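Local coordinates for protein vaginolysin (Gardnerella vaginalis, PDB 5IMY) that probably binds cholesterol-containing host membranes and lyses the cells as a secreted pore-forming toxin of the cholesterol-dependent cytolysin family, at residues Val120-Val132 and Leu149-Val163. Residues are numbered along the deposited sequence; the frame is centred on the assembly and turned at random.
Sequences VDLPGFHGGESAV and LVSKWNAQYGASHHV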
ATOM      1  N   VAL A 120      19.778  43.243 -24.720  1.00 48.27           N
ATOM      2  CA  VAL A 120      20.352  41.911 -24.595  1.00 39.25           C
ATOM      3  C   VAL A 120      21.223  41.888 -23.348  1.00 42.83           C
ATOM      4  O   VAL A 120      21.958  42.844 -23.074  1.00 49.91           O
ATOM      5  CB  VAL A 120      21.162  41.522 -25.850  1.00 36.35           C
ATOM      6  CG1 VAL A 120      22.383  42.421 -26.014  1.00 46.78           C
ATOM      7  CG2 VAL A 120      21.563  40.058 -25.795  1.00 39.98           C
ATOM      8  N   ASP A 121      21.134  40.797 -22.591  1.00 35.81           N
ATOM      9  CA  ASP A 121      21.778  40.692 -21.284  1.00 42.72           C
ATOM     10  C   ASP A 121      23.150  40.039 -21.356  1.00 42.82           C
ATOM     11  O   ASP A 121      23.502  39.227 -20.495  1.00 46.24           O
ATOM     12  CB  ASP A 121      20.863  39.923 -20.335  1.00 45.31           C
ATOM     13  CG  ASP A 121      20.645  38.488 -20.769  1.00 41.77           C
ATOM     14  OD1 ASP A 121      20.974  38.153 -21.926  1.00 44.16           O
ATOM     15  OD2 ASP A 121      20.139  37.692 -19.949  1.00 44.89           O
ATOM     16  N   LEU A 122      23.957  40.384 -22.361  1.00 46.43           N
ATOM     17  CA  LEU A 122      25.264  39.758 -22.519  1.00 47.42           C
ATOM     18  C   LEU A 122      26.311  40.474 -21.666  1.00 42.83           C
ATOM     19  O   LEU A 122      26.267  41.700 -21.529  1.00 47.98           O
ATOM     20  CB  LEU A 122      25.694  39.780 -23.982  1.00 40.73           C
ATOM     21  CG  LEU A 122      24.970  38.778 -24.882  1.00 38.19           C
ATOM     22  CD1 LEU A 122      25.208  39.088 -26.351  1.00 35.44           C
ATOM     23  CD2 LEU A 122      25.416  37.361 -24.561  1.00 40.75           C
ATOM     24  N   PRO A 123      27.266  39.743 -21.090  1.00 55.16           N
ATOM     25  CA  PRO A 123      28.268  40.394 -20.242  1.00 53.50           C
ATOM     26  C   PRO A 123      29.221  41.245 -21.063  1.00 59.02           C
ATOM     27  O   PRO A 123      29.459  40.993 -22.246  1.00 61.50           O
ATOM     28  CB  PRO A 123      28.995  39.217 -19.584  1.00 50.28           C
ATOM     29  CG  PRO A 123      28.882  38.129 -20.575  1.00 52.90           C
ATOM     30  CD  PRO A 123      27.543  38.306 -21.251  1.00 52.90           C
ATOM     31  N   GLY A 124      29.783  42.253 -20.406  1.00 61.03           N
ATOM     32  CA  GLY A 124      30.515  43.295 -21.095  1.00 62.18           C
ATOM     33  C   GLY A 124      29.632  44.510 -21.260  1.00 67.10           C
ATOM     34  O   GLY A 124      28.831  44.823 -20.375  1.00 70.29           O
ATOM     35  N   PHE A 125      29.755  45.200 -22.393  1.00 75.74           N
ATOM     36  CA  PHE A 125      28.851  46.294 -22.732  1.00 80.14           C
ATOM     37  C   PHE A 125      28.939  47.451 -21.745  1.00 85.55           C
ATOM     38  O   PHE A 125      29.399  47.285 -20.609  1.00 78.57           O
ATOM     39  CB  PHE A 125      27.401  45.795 -22.792  1.00 71.41           C
ATOM     40  CG  PHE A 125      27.011  45.186 -24.112  1.00 71.22           C
ATOM     41  CD1 PHE A 125      27.361  45.791 -25.305  1.00 72.85           C
ATOM     42  CD2 PHE A 125      26.284  44.008 -24.153  1.00 63.84           C
ATOM     43  CE1 PHE A 125      27.001  45.235 -26.514  1.00 65.96           C
ATOM     44  CE2 PHE A 125      25.918  43.446 -25.361  1.00 61.79           C
ATOM     45  CZ  PHE A 125      26.278  44.061 -26.543  1.00 62.61           C
ATOM     46  N   HIS A 126      28.498  48.626 -22.183  1.00 92.17           N
ATOM     47  CA  HIS A 126      28.298  49.771 -21.312  1.00 89.49           C
ATOM     48  C   HIS A 126      26.835  50.189 -21.371  1.00 87.65           C
ATOM     49  O   HIS A 126      26.064  49.716 -22.211  1.00 93.36           O
ATOM     50  CB  HIS A 126      29.205  50.945 -21.708  1.00 86.92           C
ATOM     51  CG  HIS A 126      30.637  50.560 -21.917  1.00 93.17           C
ATOM     52  ND1 HIS A 126      31.108  50.079 -23.119  1.00 92.51           N
ATOM     53  CD2 HIS A 126      31.700  50.584 -21.079  1.00 89.77           C
ATOM     54  CE1 HIS A 126      32.400  49.825 -23.013  1.00 90.09           C
ATOM     55  NE2 HIS A 126      32.783  50.121 -21.785  1.00 92.92           N
ATOM     56  N   GLY A 127      26.451  51.082 -20.463  1.00 87.94           N
ATOM     57  CA  GLY A 127      25.110  51.629 -20.487  1.00 85.40           C
ATOM     58  C   GLY A 127      24.758  52.156 -21.861  1.00 96.61           C
ATOM     59  O   GLY A 127      25.525  52.924 -22.451  1.00 98.08           O
ATOM     60  N   GLY A 128      23.609  51.740 -22.393  1.00103.79           N
ATOM     61  CA  GLY A 128      23.194  52.127 -23.723  1.00 99.09           C
ATOM     62  C   GLY A 128      23.803  51.319 -24.847  1.00 91.15           C
ATOM     63  O   GLY A 128      23.279  51.352 -25.967  1.00 84.70           O
ATOM     64  N   GLU A 129      24.893  50.592 -24.591  1.00 88.86           N
ATOM     65  CA  GLU A 129      25.536  49.810 -25.642  1.00 90.26           C
ATOM     66  C   GLU A 129      24.762  48.534 -25.950  1.00 79.42           C
ATOM     67  O   GLU A 129      24.709  48.103 -27.107  1.00 73.65           O
ATOM     68  CB  GLU A 129      26.970  49.466 -25.236  1.00 90.14           C
ATOM     69  CG  GLU A 129      28.040  50.044 -26.147  1.00 85.53           C
ATOM     70  CD  GLU A 129      29.403  49.420 -25.912  1.00 84.23           C
ATOM     71  OE1 GLU A 129      29.535  48.615 -24.967  1.00 84.54           O
ATOM     72  OE2 GLU A 129      30.344  49.734 -26.672  1.00 82.51           O
ATOM     73  N   SER A 130      24.158  47.919 -24.935  1.00 76.86           N
ATOM     74  CA  SER A 130      23.500  46.629 -25.092  1.00 73.00           C
ATOM     75  C   SER A 130      22.078  46.742 -25.632  1.00 65.85           C
ATOM     76  O   SER A 130      21.388  45.721 -25.722  1.00 58.95           O
ATOM     77  CB  SER A 130      23.473  45.887 -23.754  1.00 69.42           C
ATOM     78  OG  SER A 130      22.464  46.405 -22.906  1.00 71.88           O
ATOM     79  N   ALA A 131      21.626  47.940 -25.991  1.00 61.56           N
ATOM     80  CA  ALA A 131      20.273  48.141 -26.483  1.00 60.48           C
ATOM     81  C   ALA A 131      20.304  48.696 -27.900  1.00 57.69           C
ATOM     82  O   ALA A 131      21.284  49.308 -28.336  1.00 67.66           O
ATOM     83  CB  ALA A 131      19.484  49.092 -25.573  1.00 63.35           C
ATOM     84  N   VAL A 132      19.210  48.465 -28.620  1.00 47.80           N
ATOM     85  CA  VAL A 132      19.031  48.991 -29.969  1.00 43.30           C
ATOM     86  C   VAL A 132      17.556  49.295 -30.163  1.00 44.15           C
ATOM     87  O   VAL A 132      16.688  48.567 -29.672  1.00 45.37           O
ATOM     88  CB  VAL A 132      19.538  48.006 -31.044  1.00 44.34           C
ATOM     89  CG1 VAL A 132      18.928  46.626 -30.837  1.00 43.53           C
ATOM     90  CG2 VAL A 132      19.225  48.522 -32.446  1.00 52.01           C
ATOM     91  N   LEU A 149      23.136  43.022 -32.823  1.00 35.44           N
ATOM     92  CA  LEU A 149      23.692  43.206 -31.486  1.00 38.14           C
ATOM     93  C   LEU A 149      24.664  42.092 -31.132  1.00 41.99           C
ATOM     94  O   LEU A 149      25.750  42.349 -30.601  1.00 43.49           O
ATOM     95  CB  LEU A 149      22.566  43.272 -30.456  1.00 35.66           C
ATOM     96  CG  LEU A 149      22.358  44.642 -29.824  1.00 40.29           C
ATOM     97  CD1 LEU A 149      22.067  45.671 -30.896  1.00 52.55           C
ATOM     98  CD2 LEU A 149      21.229  44.576 -28.810  1.00 50.63           C
ATOM     99  N   VAL A 150      24.283  40.844 -31.411  1.00 40.90           N
ATOM    100  CA  VAL A 150      25.166  39.718 -31.126  1.00 40.36           C
ATOM    101  C   VAL A 150      26.441  39.833 -31.949  1.00 41.72           C
ATOM    102  O   VAL A 150      27.546  39.590 -31.449  1.00 41.49           O
ATOM    103  CB  VAL A 150      24.433  38.390 -31.395  1.00 43.53           C
ATOM    104  CG1 VAL A 150      25.291  37.209 -30.965  1.00 47.42           C
ATOM    105  CG2 VAL A 150      23.085  38.363 -30.680  1.00 34.47           C
ATOM    106  N   SER A 151      26.308  40.212 -33.221  1.00 46.12           N
ATOM    107  CA  SER A 151      27.480  40.404 -34.068  1.00 42.68           C
ATOM    108  C   SER A 151      28.408  41.471 -33.496  1.00 47.94           C
ATOM    109  O   SER A 151      29.636  41.345 -33.577  1.00 50.18           O
ATOM    110  CB  SER A 151      27.042  40.774 -35.485  1.00 47.67           C
ATOM    111  OG  SER A 151      28.076  41.443 -36.185  1.00 63.31           O
ATOM    112  N   LYS A 152      27.840  42.528 -32.911  1.00 42.67           N
ATOM    113  CA  LYS A 152      28.668  43.572 -32.315  1.00 42.02           C
ATOM    114  C   LYS A 152      29.313  43.092 -31.023  1.00 45.80           C
ATOM    115  O   LYS A 152      30.467  43.432 -30.735  1.00 47.75           O
ATOM    116  CB  LYS A 152      27.830  44.825 -32.058  1.00 45.72           C
ATOM    117  CG  LYS A 152      28.599  45.951 -31.374  1.00 46.74           C
ATOM    118  CD  LYS A 152      27.730  47.172 -31.126  1.00 48.41           C
ATOM    119  CE  LYS A 152      26.574  46.852 -30.190  1.00 51.71           C
ATOM    120  NZ  LYS A 152      25.925  48.082 -29.662  1.00 60.03           N
ATOM    121  N   TRP A 153      28.584  42.308 -30.227  1.00 47.96           N
ATOM    122  CA  TRP A 153      29.151  41.782 -28.989  1.00 45.42           C
ATOM    123  C   TRP A 153      30.270  40.789 -29.277  1.00 47.11           C
ATOM    124  O   TRP A 153      31.329  40.837 -28.640  1.00 48.69           O
ATOM    125  CB  TRP A 153      28.056  41.126 -28.149  1.00 46.75           C
ATOM    126  CG  TRP A 153      28.526  40.658 -26.805  1.00 45.10           C
ATOM    127  CD1 TRP A 153      28.529  41.375 -25.645  1.00 46.84           C
ATOM    128  CD2 TRP A 153      29.062  39.369 -26.481  1.00 43.98           C
ATOM    129  NE1 TRP A 153      29.032  40.614 -24.619  1.00 44.62           N
ATOM    130  CE2 TRP A 153      29.368  39.378 -25.106  1.00 43.70           C
ATOM    131  CE3 TRP A 153      29.312  38.209 -27.220  1.00 47.81           C
ATOM    132  CZ2 TRP A 153      29.911  38.273 -24.453  1.00 52.97           C
ATOM    133  CZ3 TRP A 153      29.851  37.113 -26.570  1.00 47.79           C
ATOM    134  CH2 TRP A 153      30.145  37.153 -25.201  1.00 50.85           C
ATOM    135  N   ASN A 154      30.058  39.885 -30.237  1.00 46.58           N
ATOM    136  CA  ASN A 154      31.079  38.895 -30.562  1.00 50.26           C
ATOM    137  C   ASN A 154      32.369  39.549 -31.039  1.00 53.48           C
ATOM    138  O   ASN A 154      33.458  39.005 -30.818  1.00 59.03           O
ATOM    139  CB  ASN A 154      30.556  37.931 -31.628  1.00 52.43           C
ATOM    140  CG  ASN A 154      29.442  37.039 -31.116  1.00 61.90           C
ATOM    141  OD1 ASN A 154      29.338  36.783 -29.917  1.00 62.62           O
ATOM    142  ND2 ASN A 154      28.607  36.553 -32.028  1.00 59.05           N
ATOM    143  N   ALA A 155      32.273  40.709 -31.691  1.00 50.18           N
ATOM    144  CA  ALA A 155      33.467  41.372 -32.206  1.00 46.99           C
ATOM    145  C   ALA A 155      34.197  42.145 -31.115  1.00 48.72           C
ATOM    146  O   ALA A 155      35.432  42.180 -31.097  1.00 58.91           O
ATOM    147  CB  ALA A 155      33.092  42.304 -33.358  1.00 41.73           C
ATOM    148  N   GLN A 156      33.456  42.767 -30.197  1.00 52.34           N
ATOM    149  CA  GLN A 156      34.065  43.574 -29.147  1.00 55.91           C
ATOM    150  C   GLN A 156      34.424  42.770 -27.906  1.00 60.74           C
ATOM    151  O   GLN A 156      35.404  43.102 -27.228  1.00 68.40           O
ATOM    152  CB  GLN A 156      33.125  44.712 -28.738  1.00 60.31           C
ATOM    153  CG  GLN A 156      32.946  45.796 -29.787  1.00 62.82           C
ATOM    154  CD  GLN A 156      32.191  46.999 -29.250  1.00 72.70           C
ATOM    155  OE1 GLN A 156      32.138  47.222 -28.040  1.00 70.36           O
ATOM    156  NE2 GLN A 156      31.599  47.778 -30.148  1.00 69.40           N
ATOM    157  N   TYR A 157      33.658  41.725 -27.588  1.00 61.66           N
ATOM    158  CA  TYR A 157      33.851  40.981 -26.351  1.00 58.23           C
ATOM    159  C   TYR A 157      33.861  39.471 -26.538  1.00 59.65           C
ATOM    160  O   TYR A 157      34.035  38.747 -25.550  1.00 60.33           O
ATOM    161  CB  TYR A 157      32.760  41.353 -25.335  1.00 60.79           C
ATOM    162  CG  TYR A 157      32.607  42.843 -25.127  1.00 66.32           C
ATOM    163  CD1 TYR A 157      33.448  43.535 -24.267  1.00 73.48           C
ATOM    164  CD2 TYR A 157      31.619  43.557 -25.792  1.00 61.22           C
ATOM    165  CE1 TYR A 157      33.311  44.897 -24.075  1.00 71.05           C
ATOM    166  CE2 TYR A 157      31.473  44.918 -25.607  1.00 68.27           C
ATOM    167  CZ  TYR A 157      32.321  45.584 -24.747  1.00 70.78           C
ATOM    168  OH  TYR A 157      32.179  46.939 -24.561  1.00 77.58           O
ATOM    169  N   GLY A 158      33.677  38.973 -27.758  1.00 57.01           N
ATOM    170  CA  GLY A 158      33.751  37.547 -28.006  1.00 64.16           C
ATOM    171  C   GLY A 158      35.064  36.961 -27.534  1.00 71.43           C
ATOM    172  O   GLY A 158      35.081  36.021 -26.732  1.00 69.91           O
ATOM    173  N   ALA A 159      36.176  37.514 -28.026  1.00 77.22           N
ATOM    174  CA  ALA A 159      37.490  37.096 -27.551  1.00 74.17           C
ATOM    175  C   ALA A 159      37.561  37.148 -26.033  1.00 71.64           C
ATOM    176  O   ALA A 159      38.150  36.267 -25.397  1.00 74.37           O
ATOM    177  CB  ALA A 159      38.575  37.983 -28.160  1.00 78.02           C
ATOM    178  N   SER A 160      36.956  38.172 -25.435  1.00 74.21           N
ATOM    179  CA  SER A 160      36.994  38.340 -23.990  1.00 70.26           C
ATOM    180  C   SER A 160      36.070  37.342 -23.298  1.00 79.14           C
ATOM    181  O   SER A 160      36.503  36.242 -22.938  1.00 80.80           O
ATOM    182  CB  SER A 160      36.631  39.784 -23.615  1.00 69.93           C
ATOM    183  OG  SER A 160      37.086  40.696 -24.596  1.00 66.34           O
ATOM    184  N   HIS A 161      34.804  37.703 -23.109  1.00 74.31           N
ATOM    185  CA  HIS A 161      33.949  37.007 -22.158  1.00 66.47           C
ATOM    186  C   HIS A 161      33.505  35.652 -22.697  1.00 65.08           C
ATOM    187  O   HIS A 161      33.066  35.539 -23.846  1.00 64.03           O
ATOM    188  CB  HIS A 161      32.728  37.864 -21.829  1.00 65.43           C
ATOM    189  CG  HIS A 161      33.072  39.210 -21.272  1.00 59.68           C
ATOM    190  ND1 HIS A 161      33.640  40.207 -22.034  1.00 63.38           N
ATOM    191  CD2 HIS A 161      32.931  39.722 -20.026  1.00 66.11           C
ATOM    192  CE1 HIS A 161      33.832  41.277 -21.284  1.00 66.62           C
ATOM    193  NE2 HIS A 161      33.410  41.009 -20.061  1.00 61.78           N
ATOM    194  N   HIS A 162      33.627  34.626 -21.859  1.00 76.00           N
ATOM    195  CA  HIS A 162      33.081  33.304 -22.137  1.00 76.51           C
ATOM    196  C   HIS A 162      31.820  33.132 -21.300  1.00 68.21           C
ATOM    197  O   HIS A 162      31.868  33.239 -20.071  1.00 71.55           O
ATOM    198  CB  HIS A 162      34.100  32.209 -21.818  1.00 77.85           C
ATOM    199  CG  HIS A 162      35.309  32.234 -22.701  1.00 83.25           C
ATOM    200  ND1 HIS A 162      36.320  31.301 -22.607  1.00 87.18           N
ATOM    201  CD2 HIS A 162      35.669  33.078 -23.696  1.00 83.65           C
ATOM    202  CE1 HIS A 162      37.250  31.570 -23.505  1.00 91.10           C
ATOM    203  NE2 HIS A 162      36.880  32.643 -24.179  1.00 85.28           N
ATOM    204  N   VAL A 163      30.698  32.873 -21.966  1.00 62.42           N
ATOM    205  CA  VAL A 163      29.383  32.864 -21.336  1.00 58.66           C
ATOM    206  C   VAL A 163      28.902  31.424 -21.235  1.00 58.80           C
ATOM    207  O   VAL A 163      28.885  30.694 -22.233  1.00 55.99           O
ATOM    208  CB  VAL A 163      28.383  33.725 -22.129  1.00 61.75           C
ATOM    209  CG1 VAL A 163      26.961  33.559 -21.587  1.00 53.36           C
ATOM    210  CG2 VAL A 163      28.802  35.178 -22.093  1.00 64.30           C
TER
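Val-120, ending strand 116-120, meets Leu-149 of helix 139-158 through methyl groups, CG1 passing CD2. The next large contact is Leu-122, whose CB lies over one face of the Trp-153 five-membered ring, 3.7 Å from its centroid, in a CH-pi contact, while its CD1 packs against CG and CD2 of the indole. With chi1 near 180° (-175°), Trp-153 swings its indole away from its own backbone N and toward the loop, where NE1 donates to Pro-123 O at the ring edge. This hydrogen bond is nearly straight, but the separation of Trp-153 NE1 and Pro-123 O is modelled implausibly short, and its exact length is doubtful. The pyrrolidine of Pro-123 packs against Val-163 CG2 and against CZ2 of Trp-153. Gly-124, with a positive phi, places its CA over the His-161 imidazole, 4.2 Å from the ring centroid. Phe-125 completes an aromatic cluster: its CE2 approaches Trp-153 CD1 with the planes at 52°, while the edge of Tyr-157 points at its face. The backbone N of Phe-125 in turn sits above the Tyr-157 ring, 3.5 Å from CZ. Farther on, His-126 N and Tyr-157 OH both donate to OE1 of Glu-129, the phenol at 3.2 Å on the syn lone pair. Glu-129 O accepts from Lys-152 NZ at 2.8 Å, in the carbonyl plane. Val-132, paired with Leu-118 in the sheet, closes the contact by setting CG1 against Leu-149 CD1. The hairpin between strands 116-120 and 131-134 thus lies along the C-terminal half of helix 139-158 and the chain just beyond it. The apolar and aromatic core encloses the indole bond, with the Glu-129 bonds to Lys-152 and Tyr-157 beside it; two donors hold the carboxylate, probably stabilising its negative charge.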